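BtrN (Bacillus circulans, PDB 4M7S) catalyses the radical S-adenosylmethionine-dependent two-electron oxidation of 2-deoxy-scyllo-inosamine to amino-dideoxy-scyllo-inosose in butirosin biosynthesis, using two [4Fe-4S] clusters. Local coordinates at residues Lys228-Leu231 / Cys232-Cys235; Cys235-Val238 / Ser239-Thr242; Val177-Val180 / Leu181-Leu185. All coordinates share one frame; numbering follows the deposited sequence.

Contact 1: Lys228-Leu231 / Cys232-Cys235. With SF4 (iron/sulfur cluster), chain B.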
ATOM      1  N   LYS A 228      20.375   1.075  10.999  1.00 42.65           N
ATOM      2  CA  LYS A 228      20.541  -0.318  11.386  1.00 53.53           C
ATOM      3  C   LYS A 228      19.849  -1.252  10.401  1.00 49.51           C
ATOM      4  O   LYS A 228      20.217  -2.422  10.274  1.00 48.26           O
ATOM      5  CB  LYS A 228      20.007  -0.525  12.805  1.00 56.28           C
ATOM      6  CG  LYS A 228      20.502  -1.785  13.488  1.00 60.55           C
ATOM      7  CD  LYS A 228      20.431  -1.655  15.003  1.00 62.06           C
ATOM      8  CE  LYS A 228      19.050  -1.213  15.478  1.00 59.66           C
ATOM      9  NZ  LYS A 228      19.064  -0.870  16.939  1.00 61.01           N
ATOM     10  N   SER A 229      18.853  -0.710   9.700  1.00 33.42           N
ATOM     11  CA  SER A 229      18.065  -1.458   8.730  1.00 32.72           C
ATOM     12  C   SER A 229      18.618  -1.338   7.305  1.00 30.51           C
ATOM     13  O   SER A 229      18.874  -0.238   6.825  1.00 30.78           O
ATOM     14  CB  SER A 229      16.626  -0.940   8.733  1.00 28.67           C
ATOM     15  OG  SER A 229      15.938  -1.434   7.607  1.00 30.73           O
ATOM     16  N   ASP A 230      18.769  -2.463   6.617  1.00 27.79           N
ATOM     17  CA  ASP A 230      19.223  -2.434   5.228  1.00 30.97           C
ATOM     18  C   ASP A 230      18.187  -1.789   4.310  1.00 31.62           C
ATOM     19  O   ASP A 230      18.518  -1.318   3.219  1.00 33.02           O
ATOM     20  CB  ASP A 230      19.552  -3.843   4.735  1.00 34.18           C
ATOM     21  CG  ASP A 230      20.856  -4.376   5.311  1.00 38.52           C
ATOM     22  OD1 ASP A 230      21.656  -3.566   5.838  1.00 34.36           O
ATOM     23  OD2 ASP A 230      21.082  -5.604   5.219  1.00 43.65           O
ATOM     24  N   LEU A 231      16.933  -1.783   4.753  1.00 27.44           N
ATOM     25  CA  LEU A 231      15.861  -1.114   4.026  1.00 32.39           C
ATOM     26  C   LEU A 231      16.002   0.392   4.209  1.00 31.34           C
ATOM     27  O   LEU A 231      16.036   1.145   3.239  1.00 35.65           O
ATOM     28  CB  LEU A 231      14.499  -1.552   4.574  1.00 30.61           C
ATOM     29  CG  LEU A 231      13.256  -1.657   3.685  1.00 40.08           C
ATOM     30  CD1 LEU A 231      11.978  -1.468   4.526  1.00 40.17           C
ATOM     31  CD2 LEU A 231      13.277  -0.748   2.437  1.00 38.67           C
ATOM     32  N   CYS A 232      16.098   0.825   5.463  1.00 26.15           N
ATOM     33  CA  CYS A 232      15.945   2.248   5.798  1.00 27.06           C
ATOM     34  C   CYS A 232      17.209   3.098   5.756  1.00 30.24           C
ATOM     35  O   CYS A 232      17.130   4.314   5.579  1.00 28.90           O
ATOM     36  CB  CYS A 232      15.292   2.386   7.176  1.00 26.28           C
ATOM     37  SG  CYS A 232      13.762   1.428   7.294  1.00 28.87           S
ATOM     38  N   LYS A 233      18.370   2.473   5.916  1.00 33.82           N
ATOM     39  CA  LYS A 233      19.615   3.222   6.103  1.00 33.02           C
ATOM     40  C   LYS A 233      19.957   4.167   4.946  1.00 37.14           C
ATOM     41  O   LYS A 233      20.655   5.156   5.137  1.00 41.95           O
ATOM     42  CB  LYS A 233      20.774   2.264   6.386  1.00 37.73           C
ATOM     43  CG  LYS A 233      21.135   1.369   5.212  1.00 41.55           C
ATOM     44  CD  LYS A 233      22.140   0.308   5.632  1.00 41.83           C
ATOM     45  CE  LYS A 233      22.710  -0.404   4.413  1.00 45.20           C
ATOM     46  NZ  LYS A 233      23.650  -1.490   4.806  1.00 46.10           N
ATOM     47  N   ASN A 234      19.460   3.867   3.751  1.00 36.33           N
ATOM     48  CA  ASN A 234      19.706   4.726   2.600  1.00 39.23           C
ATOM     49  C   ASN A 234      18.443   5.435   2.139  1.00 39.67           C
ATOM     50  O   ASN A 234      18.433   6.091   1.094  1.00 42.27           O
ATOM     51  CB  ASN A 234      20.319   3.920   1.458  1.00 42.54           C
ATOM     52  CG  ASN A 234      21.698   3.408   1.797  1.00 48.98           C
ATOM     53  OD1 ASN A 234      22.494   4.113   2.417  1.00 51.49           O
ATOM     54  ND2 ASN A 234      21.986   2.172   1.408  1.00 52.22           N
ATOM     55  N   CYS A 235      17.378   5.309   2.927  1.00 33.67           N
ATOM     56  CA  CYS A 235      16.122   5.955   2.577  1.00 34.99           C
ATOM     57  C   CYS A 235      16.140   7.460   2.802  1.00 39.94           C
ATOM     58  O   CYS A 235      16.583   7.938   3.851  1.00 41.97           O
ATOM     59  CB  CYS A 235      14.951   5.377   3.365  1.00 30.41           C
ATOM     60  SG  CYS A 235      13.415   6.157   2.835  1.00 36.04           S
TER
HETATM   61 FE1  SF4 B 501      12.104   4.817   4.448  1.00 27.79          FE
HETATM   62 FE2  SF4 B 501      12.332   2.782   6.189  1.00 28.24          FE
HETATM   63 FE3  SF4 B 501      10.199   2.973   4.582  1.00 28.25          FE
HETATM   64 FE4  SF4 B 501      10.513   4.638   6.633  1.00 27.09          FE
HETATM   65  S1  SF4 B 501      10.152   2.368   6.805  1.00 27.57           S
HETATM   66  S2  SF4 B 501       9.855   5.249   4.520  1.00 28.48           S
HETATM   67  S3  SF4 B 501      12.780   4.982   6.632  1.00 29.62           S
HETATM   68  S4  SF4 B 501      12.353   2.595   3.873  1.00 29.89           S
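Ser229 and Cys232 meet where a loop bends into the first of two cysteine ligands of the auxiliary iron-sulfur cluster, an example of a metal site built on a locally bonded backbone. Cys232 SG binds FE2 at 2.3 Å, and Cys235 SG binds FE1 at 2.5 Å. The two cysteines open and close a type I turn, tied by Cys235 N to Cys232 O at 2.8 Å. Their first torsions differ: SG lies beside the backbone N in Cys232 (-52°) but anti to it in Cys235 (-177°); with the turn, this sets the two sulfurs on neighbouring irons.

Hydrogen bonds shape the approach. Ser229 OG accepts the N-H of Cys232 at 3.1 Å and, weakly, that of Leu231, while Ser229 O receives Lys233 N at 2.9 Å. Side-chain and main-chain oxygens of one serine thus make an ST motif. Phe217 of helix 212-222 packs on both Ser229 and Cys232.

On the outer side of the bend Asp230 and Lys233 run side by side in a salt bridge. Lys233, extended beyond CG, brings NZ to Asp230 OD1 at 3.1 Å from above the carboxylate plane.

Apolar contact completes the set: Leu231 CD2 lies 3.8 Å from sulfide S4 of the cluster. The buried serine hydroxyl oxygen thus pins the backbone that carries the first thiolate. With Cys169 and Cys187 of the same pocket, four cysteines are at hand for the four irons, consistent with an electron-transfer role rather than an open substrate-binding iron.

Contact 2: Cys235-Val238 / Ser239-Thr242; sequences CNNV and SVQT. With SF4 (iron/sulfur cluster), chain B.
The side-chain amide of Asn237 pairs with both main-chain polar groups of Val240, using its oxygen and one N-H side by side. Val240 N donates to Asn237 OD1 at 2.8 Å, in the carbonyl plane and on a lone pair. In return Asn237 ND2 gives a straight bond (180°) to Val240 O at 2.7 Å, again on a lone pair, so that the amide is gripped at both ends and its flip state is fixed. With CG anti to the backbone N (chi1 171°), the amide reaches forward over the following residues, and the Val240 side chain crosses it at about a right angle, its CB 3.1 Å from OD1.

A second, weak donor to OD1 is Ser239 N at 3.3 Å, which makes a weak Asx turn, with the stronger bond one residue further on; the turn starts two residues after Cys235, in the SPASM-related cluster-binding region. The same asparagine borders the cluster: ND2 lies 3.4 Å from sulfide S2, and Asn237 N donates to Cys235 SG at 3.2 Å. Such an N-H...S bond to a ligating thiolate would be expected to draw charge from the sulfur and so to tune the cluster. Asn237 O is taken by Arg226.

Val238 N is satisfied by a water that also hydrogen-bonds Ser239 OG. Val238 O accepts the hydroxyl of Thr242, whose OG1 stands 2.7 Å away and well above the carbonyl plane (64° out of it).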
ATOM      1  N   CYS A 235      17.378   5.309   2.927  1.00 33.67           N
ATOM      2  CA  CYS A 235      16.122   5.955   2.577  1.00 34.99           C
ATOM      3  C   CYS A 235      16.140   7.460   2.802  1.00 39.94           C
ATOM      4  O   CYS A 235      16.583   7.938   3.851  1.00 41.97           O
ATOM      5  CB  CYS A 235      14.951   5.377   3.365  1.00 30.41           C
ATOM      6  SG  CYS A 235      13.415   6.157   2.835  1.00 36.04           S
ATOM      7  N   ASN A 236      15.606   8.195   1.834  1.00 47.19           N
ATOM      8  CA  ASN A 236      15.528   9.650   1.934  1.00 54.77           C
ATOM      9  C   ASN A 236      14.100  10.154   2.152  1.00 51.86           C
ATOM     10  O   ASN A 236      13.748  11.256   1.725  1.00 55.46           O
ATOM     11  CB  ASN A 236      16.129  10.296   0.687  1.00 63.00           C
ATOM     12  CG  ASN A 236      15.663   9.624  -0.583  1.00 68.28           C
ATOM     13  OD1 ASN A 236      14.729   8.818  -0.558  1.00 67.58           O
ATOM     14  ND2 ASN A 236      16.309   9.944  -1.701  1.00 72.03           N
ATOM     15  N   ASN A 237      13.275   9.346   2.806  1.00 44.57           N
ATOM     16  CA  ASN A 237      11.982   9.837   3.248  1.00 44.86           C
ATOM     17  C   ASN A 237      12.169  10.780   4.422  1.00 45.27           C
ATOM     18  O   ASN A 237      12.664  10.373   5.471  1.00 41.92           O
ATOM     19  CB  ASN A 237      11.065   8.697   3.675  1.00 43.44           C
ATOM     20  CG  ASN A 237       9.796   9.200   4.344  1.00 46.64           C
ATOM     21  OD1 ASN A 237       9.252  10.235   3.960  1.00 47.85           O
ATOM     22  ND2 ASN A 237       9.328   8.476   5.361  1.00 48.20           N
ATOM     23  N   VAL A 238      11.765  12.033   4.245  1.00 48.96           N
ATOM     24  CA  VAL A 238      11.850  13.016   5.318  1.00 52.20           C
ATOM     25  C   VAL A 238      10.491  13.629   5.650  1.00 52.18           C
ATOM     26  O   VAL A 238      10.349  14.314   6.663  1.00 54.25           O
ATOM     27  CB  VAL A 238      12.846  14.154   4.979  1.00 56.74           C
ATOM     28  CG1 VAL A 238      14.227  13.588   4.704  1.00 57.01           C
ATOM     29  CG2 VAL A 238      12.354  14.960   3.783  1.00 58.81           C
ATOM     30  N   SER A 239       9.497  13.383   4.800  1.00 50.22           N
ATOM     31  CA  SER A 239       8.207  14.061   4.929  1.00 53.16           C
ATOM     32  C   SER A 239       7.074  13.114   5.307  1.00 48.65           C
ATOM     33  O   SER A 239       6.083  13.530   5.910  1.00 46.67           O
ATOM     34  CB  SER A 239       7.848  14.779   3.622  1.00 59.37           C
ATOM     35  OG  SER A 239       7.450  13.851   2.625  1.00 60.11           O
ATOM     36  N   VAL A 240       7.225  11.842   4.947  1.00 45.06           N
ATOM     37  CA  VAL A 240       6.160  10.862   5.140  1.00 42.98           C
ATOM     38  C   VAL A 240       6.255  10.147   6.491  1.00 40.13           C
ATOM     39  O   VAL A 240       7.104   9.277   6.679  1.00 37.85           O
ATOM     40  CB  VAL A 240       6.159   9.820   4.002  1.00 40.08           C
ATOM     41  CG1 VAL A 240       4.978   8.865   4.140  1.00 38.89           C
ATOM     42  CG2 VAL A 240       6.138  10.524   2.654  1.00 38.65           C
ATOM     43  N   GLN A 241       5.371  10.526   7.413  1.00 40.78           N
ATOM     44  CA  GLN A 241       5.287   9.923   8.749  1.00 43.35           C
ATOM     45  C   GLN A 241       6.607   9.941   9.520  1.00 38.25           C
ATOM     46  O   GLN A 241       7.058   8.923  10.047  1.00 34.81           O
ATOM     47  CB  GLN A 241       4.700   8.508   8.682  1.00 47.76           C
ATOM     48  CG  GLN A 241       3.251   8.479   8.213  1.00 54.28           C
ATOM     49  CD  GLN A 241       2.647   7.088   8.239  1.00 58.08           C
ATOM     50  OE1 GLN A 241       3.013   6.255   9.066  1.00 59.13           O
ATOM     51  NE2 GLN A 241       1.717   6.832   7.327  1.00 59.64           N
ATOM     52  N   THR A 242       7.213  11.121   9.584  1.00 38.55           N
ATOM     53  CA  THR A 242       8.432  11.324  10.349  1.00 38.67           C
ATOM     54  C   THR A 242       8.185  12.465  11.340  1.00 43.34           C
ATOM     55  O   THR A 242       7.334  13.325  11.085  1.00 45.83           O
ATOM     56  CB  THR A 242       9.606  11.669   9.418  1.00 37.99           C
ATOM     57  OG1 THR A 242       9.427  12.988   8.884  1.00 42.70           O
ATOM     58  CG2 THR A 242       9.709  10.658   8.267  1.00 33.64           C
TER
HETATM   59 FE1  SF4 B 501      12.104   4.817   4.448  1.00 27.79          FE
HETATM   60 FE2  SF4 B 501      12.332   2.782   6.189  1.00 28.24          FE
HETATM   61 FE3  SF4 B 501      10.199   2.973   4.582  1.00 28.25          FE
HETATM   62 FE4  SF4 B 501      10.513   4.638   6.633  1.00 27.09          FE
HETATM   63  S1  SF4 B 501      10.152   2.368   6.805  1.00 27.57           S
HETATM   64  S2  SF4 B 501       9.855   5.249   4.520  1.00 28.48           S
HETATM   65  S3  SF4 B 501      12.780   4.982   6.632  1.00 29.62           S
HETATM   66  S4  SF4 B 501      12.353   2.595   3.873  1.00 29.89           S
HETATM   67  O   HOH W   1      10.098  12.843   1.647  1.00 45.00           O

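Contact 3: Val177-Val180 / Leu181-Leu185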
ATOM      1  N   VAL A 177       2.027  -3.576   3.716  1.00 21.55           N
ATOM      2  CA  VAL A 177       1.924  -3.835   2.290  1.00 21.38           C
ATOM      3  C   VAL A 177       1.779  -5.329   2.081  1.00 23.21           C
ATOM      4  O   VAL A 177       2.493  -6.103   2.707  1.00 21.54           O
ATOM      5  CB  VAL A 177       3.185  -3.361   1.530  1.00 22.75           C
ATOM      6  CG1 VAL A 177       3.086  -3.718   0.041  1.00 21.74           C
ATOM      7  CG2 VAL A 177       3.364  -1.869   1.684  1.00 23.37           C
ATOM      8  N   VAL A 178       0.859  -5.732   1.204  1.00 21.17           N
ATOM      9  CA  VAL A 178       0.710  -7.135   0.817  1.00 20.81           C
ATOM     10  C   VAL A 178       0.984  -7.258  -0.693  1.00 23.49           C
ATOM     11  O   VAL A 178       0.307  -6.624  -1.499  1.00 22.88           O
ATOM     12  CB  VAL A 178      -0.717  -7.634   1.121  1.00 21.30           C
ATOM     13  CG1 VAL A 178      -0.911  -9.080   0.641  1.00 17.93           C
ATOM     14  CG2 VAL A 178      -1.035  -7.494   2.601  1.00 22.27           C
ATOM     15  N   THR A 179       1.986  -8.055  -1.068  1.00 23.77           N
ATOM     16  CA  THR A 179       2.398  -8.193  -2.456  1.00 22.87           C
ATOM     17  C   THR A 179       1.508  -9.197  -3.168  1.00 26.88           C
ATOM     18  O   THR A 179       0.657  -9.832  -2.523  1.00 22.46           O
ATOM     19  CB  THR A 179       3.855  -8.669  -2.571  1.00 24.94           C
ATOM     20  OG1 THR A 179       3.946 -10.031  -2.132  1.00 22.56           O
ATOM     21  CG2 THR A 179       4.786  -7.772  -1.728  1.00 23.24           C
ATOM     22  N   VAL A 180       1.711  -9.355  -4.480  1.00 26.57           N
ATOM     23  CA  VAL A 180       0.837 -10.224  -5.279  1.00 27.52           C
ATOM     24  C   VAL A 180       0.830 -11.640  -4.760  1.00 25.69           C
ATOM     25  O   VAL A 180      -0.157 -12.351  -4.923  1.00 26.90           O
ATOM     26  CB  VAL A 180       1.247 -10.356  -6.767  1.00 31.11           C
ATOM     27  CG1 VAL A 180       0.231  -9.682  -7.672  1.00 38.01           C
ATOM     28  CG2 VAL A 180       2.674  -9.896  -7.018  1.00 30.83           C
ATOM     29  N   LEU A 181       1.953 -12.054  -4.178  1.00 24.00           N
ATOM     30  CA  LEU A 181       2.109 -13.427  -3.718  1.00 26.33           C
ATOM     31  C   LEU A 181       1.862 -13.554  -2.212  1.00 23.11           C
ATOM     32  O   LEU A 181       2.077 -14.618  -1.629  1.00 26.72           O
ATOM     33  CB  LEU A 181       3.482 -13.978  -4.110  1.00 30.62           C
ATOM     34  CG  LEU A 181       3.746 -14.062  -5.617  1.00 35.27           C
ATOM     35  CD1 LEU A 181       5.146 -14.580  -5.895  1.00 38.83           C
ATOM     36  CD2 LEU A 181       2.701 -14.947  -6.301  1.00 35.45           C
ATOM     37  N   GLY A 182       1.398 -12.472  -1.593  1.00 22.42           N
ATOM     38  CA  GLY A 182       0.964 -12.516  -0.200  1.00 23.04           C
ATOM     39  C   GLY A 182       1.968 -12.035   0.841  1.00 25.12           C
ATOM     40  O   GLY A 182       1.661 -11.975   2.035  1.00 23.20           O
ATOM     41  N   ASN A 183       3.175 -11.700   0.408  1.00 25.50           N
ATOM     42  CA  ASN A 183       4.200 -11.252   1.350  1.00 25.56           C
ATOM     43  C   ASN A 183       3.821  -9.936   1.994  1.00 21.69           C
ATOM     44  O   ASN A 183       3.287  -9.038   1.335  1.00 19.48           O
ATOM     45  CB  ASN A 183       5.551 -11.111   0.659  1.00 27.58           C
ATOM     46  CG  ASN A 183       6.141 -12.443   0.274  1.00 31.31           C
ATOM     47  OD1 ASN A 183       5.832 -13.470   0.884  1.00 29.40           O
ATOM     48  ND2 ASN A 183       7.020 -12.435  -0.720  1.00 31.29           N
ATOM     49  N   VAL A 184       4.100  -9.815   3.286  1.00 20.75           N
ATOM     50  CA  VAL A 184       3.778  -8.591   4.002  1.00 20.76           C
ATOM     51  C   VAL A 184       5.058  -7.781   4.220  1.00 22.21           C
ATOM     52  O   VAL A 184       6.045  -8.294   4.753  1.00 23.75           O
ATOM     53  CB  VAL A 184       3.103  -8.905   5.341  1.00 23.75           C
ATOM     54  CG1 VAL A 184       2.703  -7.614   6.063  1.00 23.10           C
ATOM     55  CG2 VAL A 184       1.878  -9.797   5.106  1.00 21.87           C
ATOM     56  N   LEU A 185       5.040  -6.521   3.794  1.00 19.74           N
ATOM     57  CA  LEU A 185       6.199  -5.637   3.929  1.00 20.36           C
ATOM     58  C   LEU A 185       5.811  -4.479   4.858  1.00 23.24           C
ATOM     59  O   LEU A 185       4.627  -4.139   4.971  1.00 22.29           O
ATOM     60  CB  LEU A 185       6.628  -5.096   2.557  1.00 18.18           C
ATOM     61  CG  LEU A 185       6.655  -6.083   1.389  1.00 18.60           C
ATOM     62  CD1 LEU A 185       6.958  -5.354   0.081  1.00 18.95           C
ATOM     63  CD2 LEU A 185       7.661  -7.217   1.618  1.00 18.36           C
TER
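Val177 and Leu185 form an antiparallel hydrogen-bonded pair in a beta hairpin that closes through a type I turn from Thr179 to Gly182 and a G1 bulge. Val177 N donates to Leu185 O at 2.9 Å. The return bond, from Leu185 N to Val177 O, measures 2.8 Å. At the bend Gly182 N bonds to Thr179 O at 2.9 Å, and Thr179 N to Asn183 O, also at 2.9 Å. Gly182, with phi 98°, has the positive phi that the bulge position needs.

On one face Val177 CB meets Leu185 CB at 4.0 Å, and Phe61 packs on both residues. The other face carries Val178 and Val184, which turn to helix 205-209. Thr179 works at the bend with both its branches: OG1, set between the backbone N and the carbonyl carbon (chi1 70°), takes a weak bond from Asn183 N, while CG2 reaches Leu185 CD1 at 3.7 Å, across it at about a right angle. The Asn183 amide is held by Asn199 and Gln193.

With Val180 N bonded to Glu11 and Leu181 O to Asn199 as well, these polar groups tie the bend down while Val177/Leu185 and Val178/Val184 pack on opposite faces.

In the fold
From the N terminus, the chain first builds the parallel radical SAM strands, beginning with strand 7-10; contact 3 then closes a hairpin whose first strand, 175-178, lies against 7-10 and whose second, 183-185, continues the sheet toward strand 198-199 and leads on to Cys187. Helices 205-209 and 212-222 follow. Beyond them contact 1 closes a bend at the auxiliary cluster, and contact 2 takes over to bring the chain on past the same cluster. None nests in or crosses another; contacts 1 and 2 share Cys235. Centres of contacts 1 and 2 are 12 Å apart, whereas contact 3 is more remote: its centre lies about 20 Å and 22 Å from theirs.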